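Local coordinates for protein glycoside Hydrolase (Bacteroides uniformis, PDB 5TA0) that probably hydrolyses agarose as part of an agarose-degrading pathway and holds the oligosaccharide neoagarooctaose in its alpha/beta barrel, at residues A[54-59]-A[119-124]; A[108-113]-A[173-178]; A[178-183]-A[192-197]. All blocks are in the same frame, centred on the assembly; numbering follows the deposited sequence.

Overall arrangement
Helix 107-123 enters interactions 1 and 2, and helix 170-183 enters interactions 2 and 3, so the three contacts run along one flank of the alpha/beta barrel. Interaction 2 is the buried one, an apolar meeting of the first turns of helix 107-123 with the middle of helix 170-183. Interactions 1 and 3 lie at the helix ends, where loops come in; they are partly buried and rely more on polar groups and bridging waters. Interaction 1 has no direct hydrogen bond between its segments, whereas interaction 3 has two. Their edges touch where Y121 packs on E192, and both bind the same ethanediol, through N56 and E192. Interactions 2 and 3 share R178.

Interaction 1 of 3, residues A[54-59]-A[119-124]; sequences TINENY and KRYVQN. With EDO (1,2-ethanediol), chain J.
N56 sets its side-chain amide against the rim of Y121, while I55 reaches the far end of the same ring, joining the loop after strand 50-51 to the last turn of helix 107-123. The packing contacts are few. N56 ND2 approaches Y121 CD1 at 3.8 Å, lying at the ring edge in the plane of the ring, and amide and ring planes stand 76° apart. The chi1 of N56 (58°), with CG between backbone N and carbonyl carbon, places the amide beside that edge. I55 brings its terminal CD1 to 3.8 Å from Y121 OH, a van der Waals contact; that hydroxyl has its hydrogen bond with E131, and I55 also rests on V81 of the neighbouring strand 80-84.

The polar links are indirect. A water donates to N56 O at 2.9 Å and accepts from N124 ND2 at 2.8 Å, bridging the two segments, while N124 OD1 is taken by K126. The side-chain amide of N56 donates instead to a bound ethanediol, probably from the crystallisation liquor: ND2 to O1 at 2.9 Å with an angle of 160° at the hydrogen.

Within the loop, T54 and E57 exchange two weak bonds, each backbone N donating to the other's side chain. The chemistry is thus mixed: a tyrosine held by E131 offers its edge, and a single water carries the polar connection between loop and helix.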
loop_
_atom_site.group_PDB
_atom_site.type_symbol
_atom_site.label_atom_id
_atom_site.label_comp_id
_atom_site.label_asym_id
_atom_site.label_seq_id
_atom_site.Cartn_x
_atom_site.Cartn_y
_atom_site.Cartn_z
ATOM N N THR A 54 12.154 -10.085 -8.224
ATOM C CA THR A 54 13.157 -9.413 -9.035
ATOM C C THR A 54 13.221 -10.129 -10.374
ATOM O O THR A 54 12.803 -11.295 -10.504
ATOM C CB THR A 54 14.560 -9.459 -8.399
ATOM O OG1 THR A 54 14.904 -10.825 -8.149
ATOM C CG2 THR A 54 14.602 -8.669 -7.106
ATOM N N ILE A 55 13.757 -9.442 -11.375
ATOM C CA ILE A 55 13.926 -10.044 -12.707
ATOM C C ILE A 55 14.971 -11.151 -12.774
ATOM O O ILE A 55 14.914 -11.985 -13.681
ATOM C CB ILE A 55 14.213 -8.977 -13.799
ATOM C CG1 ILE A 55 15.581 -8.312 -13.599
ATOM C CG2 ILE A 55 13.090 -7.961 -13.847
ATOM C CD1 ILE A 55 15.940 -7.329 -14.693
ATOM N N ASN A 56 15.874 -11.199 -11.791
ATOM C CA ASN A 56 17.047 -12.086 -11.841
ATOM C C ASN A 56 16.999 -13.261 -10.879
ATOM O O ASN A 56 17.901 -14.077 -10.876
ATOM C CB ASN A 56 18.368 -11.315 -11.713
ATOM C CG ASN A 56 18.458 -10.499 -10.445
ATOM O OD1 ASN A 56 17.520 -9.790 -10.074
ATOM N ND2 ASN A 56 19.592 -10.574 -9.788
ATOM N N GLU A 57 15.963 -13.371 -10.056
ATOM C CA GLU A 57 15.883 -14.543 -9.175
ATOM C C GLU A 57 15.892 -15.799 -10.093
ATOM O O GLU A 57 15.273 -15.807 -11.156
ATOM C CB GLU A 57 14.704 -14.444 -8.193
ATOM C CG GLU A 57 13.340 -14.241 -8.760
ATOM C CD GLU A 57 12.288 -14.297 -7.686
ATOM O OE1 GLU A 57 11.938 -15.432 -7.333
ATOM O OE2 GLU A 57 11.834 -13.233 -7.201
ATOM N N ASN A 58 16.596 -16.835 -9.622
ATOM C CA ASN A 58 16.802 -18.051 -10.422
ATOM C C ASN A 58 15.539 -18.903 -10.595
ATOM O O ASN A 58 15.475 -19.766 -11.465
ATOM C CB ASN A 58 18.044 -18.879 -9.971
ATOM C CG ASN A 58 17.918 -19.535 -8.598
ATOM O OD1 ASN A 58 16.834 -19.689 -8.052
ATOM N ND2 ASN A 58 19.070 -19.946 -8.054
ATOM N N TYR A 59 14.524 -18.606 -9.793
ATOM C CA TYR A 59 13.245 -19.308 -9.821
ATOM C C TYR A 59 12.455 -19.099 -11.123
ATOM O O TYR A 59 11.570 -19.884 -11.433
ATOM C CB TYR A 59 12.377 -18.901 -8.617
ATOM C CG TYR A 59 12.892 -19.305 -7.251
ATOM C CD1 TYR A 59 13.568 -20.536 -7.040
ATOM C CD2 TYR A 59 12.680 -18.480 -6.144
ATOM C CE1 TYR A 59 14.008 -20.902 -5.787
ATOM C CE2 TYR A 59 13.117 -18.855 -4.880
ATOM C CZ TYR A 59 13.786 -20.062 -4.718
ATOM O OH TYR A 59 14.203 -20.412 -3.450
ATOM N N LYS A 119 29.398 -9.618 -10.915
ATOM C CA LYS A 119 29.849 -10.423 -12.065
ATOM C C LYS A 119 28.753 -11.373 -12.526
ATOM O O LYS A 119 28.512 -11.485 -13.748
ATOM C CB LYS A 119 31.152 -11.169 -11.746
ATOM C CG LYS A 119 31.680 -11.999 -12.899
ATOM C CD LYS A 119 33.048 -12.565 -12.576
ATOM C CE LYS A 119 33.490 -13.591 -13.607
ATOM N NZ LYS A 119 34.958 -13.822 -13.503
ATOM N N ARG A 120 28.067 -12.020 -11.586
ATOM C CA ARG A 120 26.975 -12.918 -11.918
ATOM C C ARG A 120 25.832 -12.178 -12.605
ATOM O O ARG A 120 25.258 -12.694 -13.560
ATOM C CB ARG A 120 26.470 -13.659 -10.681
ATOM C CG ARG A 120 25.474 -14.755 -11.009
ATOM C CD ARG A 120 25.560 -15.926 -10.044
ATOM N NE ARG A 120 24.967 -15.635 -8.747
ATOM C CZ ARG A 120 25.653 -15.236 -7.681
ATOM N NH1 ARG A 120 26.971 -15.081 -7.756
ATOM N NH2 ARG A 120 25.017 -14.983 -6.544
ATOM N N TYR A 121 25.508 -10.966 -12.147
ATOM C CA TYR A 121 24.474 -10.158 -12.809
ATOM C C TYR A 121 24.892 -9.782 -14.242
ATOM O O TYR A 121 24.105 -9.931 -15.195
ATOM C CB TYR A 121 24.122 -8.894 -11.992
ATOM C CG TYR A 121 22.934 -8.200 -12.598
ATOM C CD1 TYR A 121 21.636 -8.502 -12.198
ATOM C CD2 TYR A 121 23.087 -7.267 -13.641
ATOM C CE1 TYR A 121 20.562 -7.906 -12.804
ATOM C CE2 TYR A 121 22.014 -6.687 -14.254
ATOM C CZ TYR A 121 20.731 -6.993 -13.824
ATOM O OH TYR A 121 19.638 -6.408 -14.438
ATOM N N VAL A 122 26.130 -9.321 -14.379
ATOM C CA VAL A 122 26.686 -8.931 -15.670
ATOM C C VAL A 122 26.630 -10.072 -16.689
ATOM O O VAL A 122 26.328 -9.818 -17.860
ATOM C CB VAL A 122 28.130 -8.417 -15.469
ATOM C CG1 VAL A 122 28.910 -8.382 -16.786
ATOM C CG2 VAL A 122 28.100 -7.043 -14.805
ATOM N N GLN A 123 26.899 -11.295 -16.246
ATOM C CA GLN A 123 26.863 -12.469 -17.135
ATOM C C GLN A 123 25.454 -12.962 -17.435
ATOM O O GLN A 123 25.247 -13.736 -18.382
ATOM C CB GLN A 123 27.704 -13.612 -16.556
ATOM C CG GLN A 123 29.190 -13.267 -16.526
ATOM C CD GLN A 123 30.059 -14.296 -15.824
ATOM O OE1 GLN A 123 29.592 -15.097 -15.020
ATOM N NE2 GLN A 123 31.350 -14.254 -16.113
ATOM N N ASN A 124 24.465 -12.514 -16.658
ATOM C CA ASN A 124 23.081 -12.976 -16.800
ATOM C C ASN A 124 22.370 -12.112 -17.837
ATOM O O ASN A 124 21.415 -11.397 -17.559
ATOM C CB ASN A 124 22.378 -12.941 -15.432
ATOM C CG ASN A 124 21.125 -13.785 -15.391
ATOM O OD1 ASN A 124 20.717 -14.387 -16.385
ATOM N ND2 ASN A 124 20.495 -13.853 -14.199
HETATM C C1 EDO J . 19.282 -8.825 -6.020
HETATM O O1 EDO J . 19.307 -8.870 -7.441
HETATM C C2 EDO J . 18.545 -7.584 -5.582
HETATM O O2 EDO J . 19.343 -6.420 -5.787
HETATM O O HOH W 1 18.295 -15.347 -13.397
#

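Interaction 2 of 3, residues A[108-113]-A[173-178]; sequences DDLARL and GEFYGR
L110 pushes its two methyls between F175 and R178, where helices 107-123 and 170-183 pack side by side in the outer layer of the alpha/beta barrel. Each helix links consecutive strands of the parallel sheet, the first leading into strand 134-140 and the second leaving it.

The tight part belongs to a single leucine. With CG anti to its backbone N (chi1 -175°), L110 extends straight across the gap and its branches divide the work: CD1 meets F175 CE1 at 3.7 Å, and CD2 meets R178 CB at 3.6 Å. Both methyls also come near F175 CD1, approaching the ring obliquely, and the two side chains run at about a right angle. Helix 86-94 closes the apolar cluster from another direction, V91 touching L110 and I88 and L92 touching F175.

Toward the more open side the character changes. R178 lends only the root of its side chain to L110; beyond CB the chain runs extended to NE, which ends farther from the leucine and is engaged within its own helix. One turn back, E174 forms salt bridges with it and with R101, which probably favours the ionised carboxylate. R178 NE donates to E174 OE1 at 2.9 Å and 168°, arriving from above the carboxylate plane, while the oxygen lies close to the guanidinium plane.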
loop_
_atom_site.group_PDB
_atom_site.type_symbol
_atom_site.label_atom_id
_atom_site.label_comp_id
_atom_site.label_asym_id
_atom_site.label_seq_id
_atom_site.Cartn_x
_atom_site.Cartn_y
_atom_site.Cartn_z
ATOM N N ASP A 108 37.177 -4.489 2.360
ATOM C CA ASP A 108 37.713 -5.295 1.250
ATOM C C ASP A 108 36.886 -6.544 1.001
ATOM O O ASP A 108 36.562 -6.866 -0.137
ATOM C CB ASP A 108 39.159 -5.709 1.534
ATOM C CG ASP A 108 40.120 -4.556 1.521
ATOM O OD1 ASP A 108 39.992 -3.629 0.698
ATOM O OD2 ASP A 108 41.061 -4.589 2.339
ATOM N N ASP A 109 36.543 -7.279 2.056
ATOM C CA ASP A 109 35.758 -8.481 1.876
ATOM C C ASP A 109 34.347 -8.136 1.378
ATOM O O ASP A 109 33.775 -8.841 0.539
ATOM C CB ASP A 109 35.657 -9.311 3.135
ATOM C CG ASP A 109 35.204 -10.710 2.846
ATOM O OD1 ASP A 109 35.811 -11.385 1.953
ATOM O OD2 ASP A 109 34.261 -11.206 3.485
ATOM N N LEU A 110 33.803 -7.040 1.868
ATOM C CA LEU A 110 32.500 -6.585 1.363
ATOM C C LEU A 110 32.550 -6.268 -0.125
ATOM O O LEU A 110 31.693 -6.695 -0.891
ATOM C CB LEU A 110 32.043 -5.380 2.173
ATOM C CG LEU A 110 30.656 -4.823 1.869
ATOM C CD1 LEU A 110 29.556 -5.889 1.896
ATOM C CD2 LEU A 110 30.338 -3.745 2.882
ATOM N N ALA A 111 33.577 -5.538 -0.543
ATOM C CA ALA A 111 33.753 -5.266 -1.976
ATOM C C ALA A 111 33.884 -6.572 -2.782
ATOM O O ALA A 111 33.308 -6.678 -3.880
ATOM C CB ALA A 111 34.950 -4.363 -2.218
ATOM N N ARG A 112 34.593 -7.558 -2.245
ATOM C CA ARG A 112 34.793 -8.832 -2.934
ATOM C C ARG A 112 33.491 -9.615 -3.102
ATOM O O ARG A 112 33.187 -10.110 -4.192
ATOM C CB ARG A 112 35.828 -9.679 -2.196
ATOM C CG ARG A 112 36.237 -10.940 -2.937
ATOM C CD ARG A 112 37.100 -11.852 -2.072
ATOM N NE ARG A 112 36.464 -12.272 -0.817
ATOM C CZ ARG A 112 35.666 -13.333 -0.681
ATOM N NH1 ARG A 112 35.378 -14.083 -1.739
ATOM N NH2 ARG A 112 35.150 -13.648 0.503
ATOM N N LEU A 113 32.703 -9.716 -2.037
ATOM C CA LEU A 113 31.421 -10.427 -2.123
ATOM C C LEU A 113 30.458 -9.714 -3.070
ATOM O O LEU A 113 29.792 -10.347 -3.899
ATOM C CB LEU A 113 30.771 -10.569 -0.751
ATOM C CG LEU A 113 31.483 -11.529 0.193
ATOM C CD1 LEU A 113 30.781 -11.550 1.532
ATOM C CD2 LEU A 113 31.551 -12.940 -0.353
ATOM N N GLY A 173 25.016 1.175 9.148
ATOM C CA GLY A 173 24.862 2.119 8.052
ATOM C C GLY A 173 25.990 2.097 7.024
ATOM O O GLY A 173 25.751 2.217 5.833
ATOM N N GLU A 174 27.208 1.989 7.518
ATOM C CA GLU A 174 28.354 1.888 6.626
ATOM C C GLU A 174 28.248 0.624 5.789
ATOM O O GLU A 174 28.506 0.653 4.590
ATOM C CB GLU A 174 29.671 1.924 7.387
ATOM C CG GLU A 174 30.856 1.808 6.459
ATOM C CD GLU A 174 32.205 1.845 7.137
ATOM O OE1 GLU A 174 33.076 1.080 6.678
ATOM O OE2 GLU A 174 32.421 2.667 8.046
ATOM N N PHE A 175 27.885 -0.500 6.417
ATOM C CA PHE A 175 27.658 -1.716 5.649
ATOM C C PHE A 175 26.658 -1.436 4.516
ATOM O O PHE A 175 26.867 -1.825 3.359
ATOM C CB PHE A 175 27.152 -2.865 6.557
ATOM C CG PHE A 175 26.516 -3.976 5.766
ATOM C CD1 PHE A 175 27.298 -4.897 5.055
ATOM C CD2 PHE A 175 25.143 -4.058 5.647
ATOM C CE1 PHE A 175 26.693 -5.846 4.243
ATOM C CE2 PHE A 175 24.558 -5.005 4.832
ATOM C CZ PHE A 175 25.325 -5.900 4.153
ATOM N N TYR A 176 25.523 -0.838 4.867
ATOM C CA TYR A 176 24.460 -0.638 3.863
ATOM C C TYR A 176 24.922 0.284 2.735
ATOM O O TYR A 176 24.714 0.004 1.546
ATOM C CB TYR A 176 23.222 -0.087 4.561
ATOM C CG TYR A 176 21.888 -0.187 3.850
ATOM C CD1 TYR A 176 21.669 -0.961 2.694
ATOM C CD2 TYR A 176 20.783 0.463 4.396
ATOM C CE1 TYR A 176 20.401 -1.081 2.132
ATOM C CE2 TYR A 176 19.516 0.332 3.837
ATOM C CZ TYR A 176 19.333 -0.425 2.700
ATOM O OH TYR A 176 18.107 -0.591 2.108
ATOM N N GLY A 177 25.547 1.400 3.101
ATOM C CA GLY A 177 26.046 2.336 2.076
ATOM C C GLY A 177 27.106 1.700 1.183
ATOM O O GLY A 177 27.065 1.865 -0.037
ATOM N N ARG A 178 28.042 0.962 1.766
ATOM C CA ARG A 178 29.087 0.306 0.965
ATOM C C ARG A 178 28.484 -0.768 0.081
ATOM O O ARG A 178 28.855 -0.918 -1.071
ATOM C CB ARG A 178 30.187 -0.276 1.829
ATOM C CG ARG A 178 31.099 0.745 2.485
ATOM C CD ARG A 178 32.190 0.008 3.240
ATOM N NE ARG A 178 33.162 0.929 3.798
ATOM C CZ ARG A 178 34.107 1.546 3.105
ATOM N NH1 ARG A 178 34.268 1.293 1.827
ATOM N NH2 ARG A 178 34.892 2.430 3.726
#

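Interaction 3 of 3, residues A[178-183]-A[192-197]; sequences RYIKEY and EPKPGF. With EDO (1,2-ethanediol), chain J.
Y183 and K194 make the direct hydrogen bonds between the end of helix 170-183 and the loop that carries the chain from this helix into strand 197-199 of the alpha/beta barrel. Y183 OH donates to E192 OE1 at 2.7 Å. The oxygen sits at the edge of the tyrosine ring, in its plane, and is met on its anti side, with ring and carboxylate planes 84° apart. From the other direction, K194 NZ donates to I180 O at 2.8 Å, approaching well above the carbonyl plane. Next to this bond the lysine's aliphatic part runs obliquely past I180, CD lying 4.1 Å from CG2, and P195 gives the same methyl a looser neighbour.

An ethanediol, probably from the crystallisation liquor, spans the carboxylate of E192, O1 donating to OE1 at 2.7 Å and O2 to OE2 at 2.9 Å, so OE1 accepts from both the diol and the tyrosine. The carboxylate reaches this site on an extended chain, CG anti to the backbone N (chi1 -177°). K194 instead bends at chi2 (-86°), which turns its tail back toward the helix. There the ammonium group also donates to a water shared with K181 O and, weakly, to F184 O, so a positive charge sits among carbonyls at the helix's C-terminal end, probably a favourable electrostatic match.

Farther out, L138 of strand 134-140 touches both I180 and P195, backing the contact with the sheet. A last bridge joins the backbones: a water lying over one face of the Y183 ring donates to Y183 O at 2.7 Å and accepts from E192 N at 2.8 Å.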
loop_
_atom_site.group_PDB
_atom_site.type_symbol
_atom_site.label_atom_id
_atom_site.label_comp_id
_atom_site.label_asym_id
_atom_site.label_seq_id
_atom_site.Cartn_x
_atom_site.Cartn_y
_atom_site.Cartn_z
ATOM N N ARG A 178 28.042 0.962 1.766
ATOM C CA ARG A 178 29.087 0.306 0.965
ATOM C C ARG A 178 28.484 -0.768 0.081
ATOM O O ARG A 178 28.855 -0.918 -1.071
ATOM C CB ARG A 178 30.187 -0.276 1.829
ATOM C CG ARG A 178 31.099 0.745 2.485
ATOM C CD ARG A 178 32.190 0.008 3.240
ATOM N NE ARG A 178 33.162 0.929 3.798
ATOM C CZ ARG A 178 34.107 1.546 3.105
ATOM N NH1 ARG A 178 34.268 1.293 1.827
ATOM N NH2 ARG A 178 34.892 2.430 3.726
ATOM N N TYR A 179 27.535 -1.534 0.611
ATOM C CA TYR A 179 26.892 -2.570 -0.186
ATOM C C TYR A 179 26.304 -1.974 -1.464
ATOM O O TYR A 179 26.500 -2.502 -2.579
ATOM C CB TYR A 179 25.765 -3.248 0.633
ATOM C CG TYR A 179 25.028 -4.312 -0.143
ATOM C CD1 TYR A 179 23.918 -3.985 -0.910
ATOM C CD2 TYR A 179 25.480 -5.615 -0.143
ATOM C CE1 TYR A 179 23.272 -4.943 -1.682
ATOM C CE2 TYR A 179 24.820 -6.604 -0.866
ATOM C CZ TYR A 179 23.732 -6.262 -1.645
ATOM O OH TYR A 179 23.077 -7.206 -2.390
ATOM N N ILE A 180 25.540 -0.913 -1.312
ATOM C CA ILE A 180 24.863 -0.267 -2.440
ATOM C C ILE A 180 25.912 0.213 -3.449
ATOM O O ILE A 180 25.804 -0.055 -4.655
ATOM C CB ILE A 180 23.945 0.886 -1.982
ATOM C CG1 ILE A 180 22.789 0.375 -1.112
ATOM C CG2 ILE A 180 23.399 1.674 -3.167
ATOM C CD1 ILE A 180 22.212 1.440 -0.211
ATOM N N LYS A 181 26.960 0.867 -2.951
ATOM C CA LYS A 181 28.002 1.421 -3.825
ATOM C C LYS A 181 28.765 0.339 -4.576
ATOM O O LYS A 181 29.109 0.522 -5.752
ATOM C CB LYS A 181 28.952 2.224 -2.961
ATOM C CG LYS A 181 30.108 2.859 -3.734
ATOM C CD LYS A 181 30.931 3.738 -2.797
ATOM C CE LYS A 181 32.166 4.350 -3.481
ATOM N NZ LYS A 181 33.235 3.360 -3.782
ATOM N N GLU A 182 29.054 -0.778 -3.909
ATOM C CA GLU A 182 29.905 -1.844 -4.461
ATOM C C GLU A 182 29.148 -2.775 -5.398
ATOM O O GLU A 182 29.670 -3.184 -6.445
ATOM C CB GLU A 182 30.552 -2.680 -3.342
ATOM C CG GLU A 182 31.497 -1.935 -2.392
ATOM C CD GLU A 182 32.836 -1.563 -2.966
ATOM O OE1 GLU A 182 33.107 -1.800 -4.161
ATOM O OE2 GLU A 182 33.631 -1.020 -2.161
ATOM N N TYR A 183 27.919 -3.130 -5.064
ATOM C CA TYR A 183 27.193 -4.111 -5.855
ATOM C C TYR A 183 26.538 -3.519 -7.118
ATOM O O TYR A 183 26.648 -4.107 -8.197
ATOM C CB TYR A 183 26.117 -4.804 -4.988
ATOM C CG TYR A 183 25.229 -5.691 -5.834
ATOM C CD1 TYR A 183 25.766 -6.756 -6.548
ATOM C CD2 TYR A 183 23.870 -5.408 -6.007
ATOM C CE1 TYR A 183 24.984 -7.531 -7.378
ATOM C CE2 TYR A 183 23.071 -6.189 -6.835
ATOM C CZ TYR A 183 23.640 -7.256 -7.524
ATOM O OH TYR A 183 22.905 -8.027 -8.398
ATOM N N GLU A 192 23.767 -4.375 -11.954
ATOM C CA GLU A 192 22.341 -4.165 -11.703
ATOM C C GLU A 192 22.051 -2.687 -11.452
ATOM O O GLU A 192 22.762 -2.042 -10.706
ATOM C CB GLU A 192 21.931 -4.994 -10.487
ATOM C CG GLU A 192 20.445 -4.893 -10.191
ATOM C CD GLU A 192 19.972 -5.822 -9.095
ATOM O OE1 GLU A 192 20.549 -6.895 -8.877
ATOM O OE2 GLU A 192 18.934 -5.476 -8.462
ATOM N N PRO A 193 20.992 -2.133 -12.043
ATOM C CA PRO A 193 20.646 -0.760 -11.731
ATOM C C PRO A 193 20.468 -0.478 -10.241
ATOM O O PRO A 193 19.997 -1.333 -9.487
ATOM C CB PRO A 193 19.329 -0.553 -12.487
ATOM C CG PRO A 193 19.443 -1.511 -13.626
ATOM C CD PRO A 193 20.099 -2.707 -13.068
ATOM N N LYS A 194 20.853 0.711 -9.810
ATOM C CA LYS A 194 20.682 1.112 -8.417
ATOM C C LYS A 194 19.213 1.007 -8.008
ATOM O O LYS A 194 18.305 1.202 -8.816
ATOM C CB LYS A 194 21.156 2.553 -8.188
ATOM C CG LYS A 194 22.635 2.781 -8.421
ATOM C CD LYS A 194 23.464 2.472 -7.198
ATOM C CE LYS A 194 24.937 2.387 -7.611
ATOM N NZ LYS A 194 25.864 1.966 -6.539
ATOM N N PRO A 195 18.969 0.687 -6.726
ATOM C CA PRO A 195 17.576 0.729 -6.249
ATOM C C PRO A 195 16.942 2.090 -6.378
ATOM O O PRO A 195 17.623 3.117 -6.240
ATOM C CB PRO A 195 17.681 0.297 -4.777
ATOM C CG PRO A 195 19.078 0.349 -4.426
ATOM C CD PRO A 195 19.926 0.405 -5.646
ATOM N N GLY A 196 15.634 2.110 -6.631
ATOM C CA GLY A 196 14.894 3.355 -6.559
ATOM C C GLY A 196 14.661 3.866 -5.155
ATOM O O GLY A 196 14.508 5.064 -4.927
ATOM N N PHE A 197 14.613 2.928 -4.182
ATOM C CA PHE A 197 14.248 3.240 -2.800
ATOM C C PHE A 197 14.998 2.304 -1.875
ATOM O O PHE A 197 15.066 1.102 -2.141
ATOM C CB PHE A 197 12.752 3.009 -2.575
ATOM C CG PHE A 197 11.865 3.822 -3.461
ATOM C CD1 PHE A 197 11.398 5.062 -3.068
ATOM C CD2 PHE A 197 11.531 3.357 -4.731
ATOM C CE1 PHE A 197 10.559 5.796 -3.906
ATOM C CE2 PHE A 197 10.741 4.123 -5.579
ATOM C CZ PHE A 197 10.256 5.328 -5.157
HETATM C C1 EDO J . 19.282 -8.825 -6.020
HETATM O O1 EDO J . 19.307 -8.870 -7.441
HETATM C C2 EDO J . 18.545 -7.584 -5.582
HETATM O O2 EDO J . 19.343 -6.420 -5.787
HETATM O O HOH W 2 28.430 2.872 -7.392
HETATM O O HOH W 3 25.325 -5.699 -10.001
#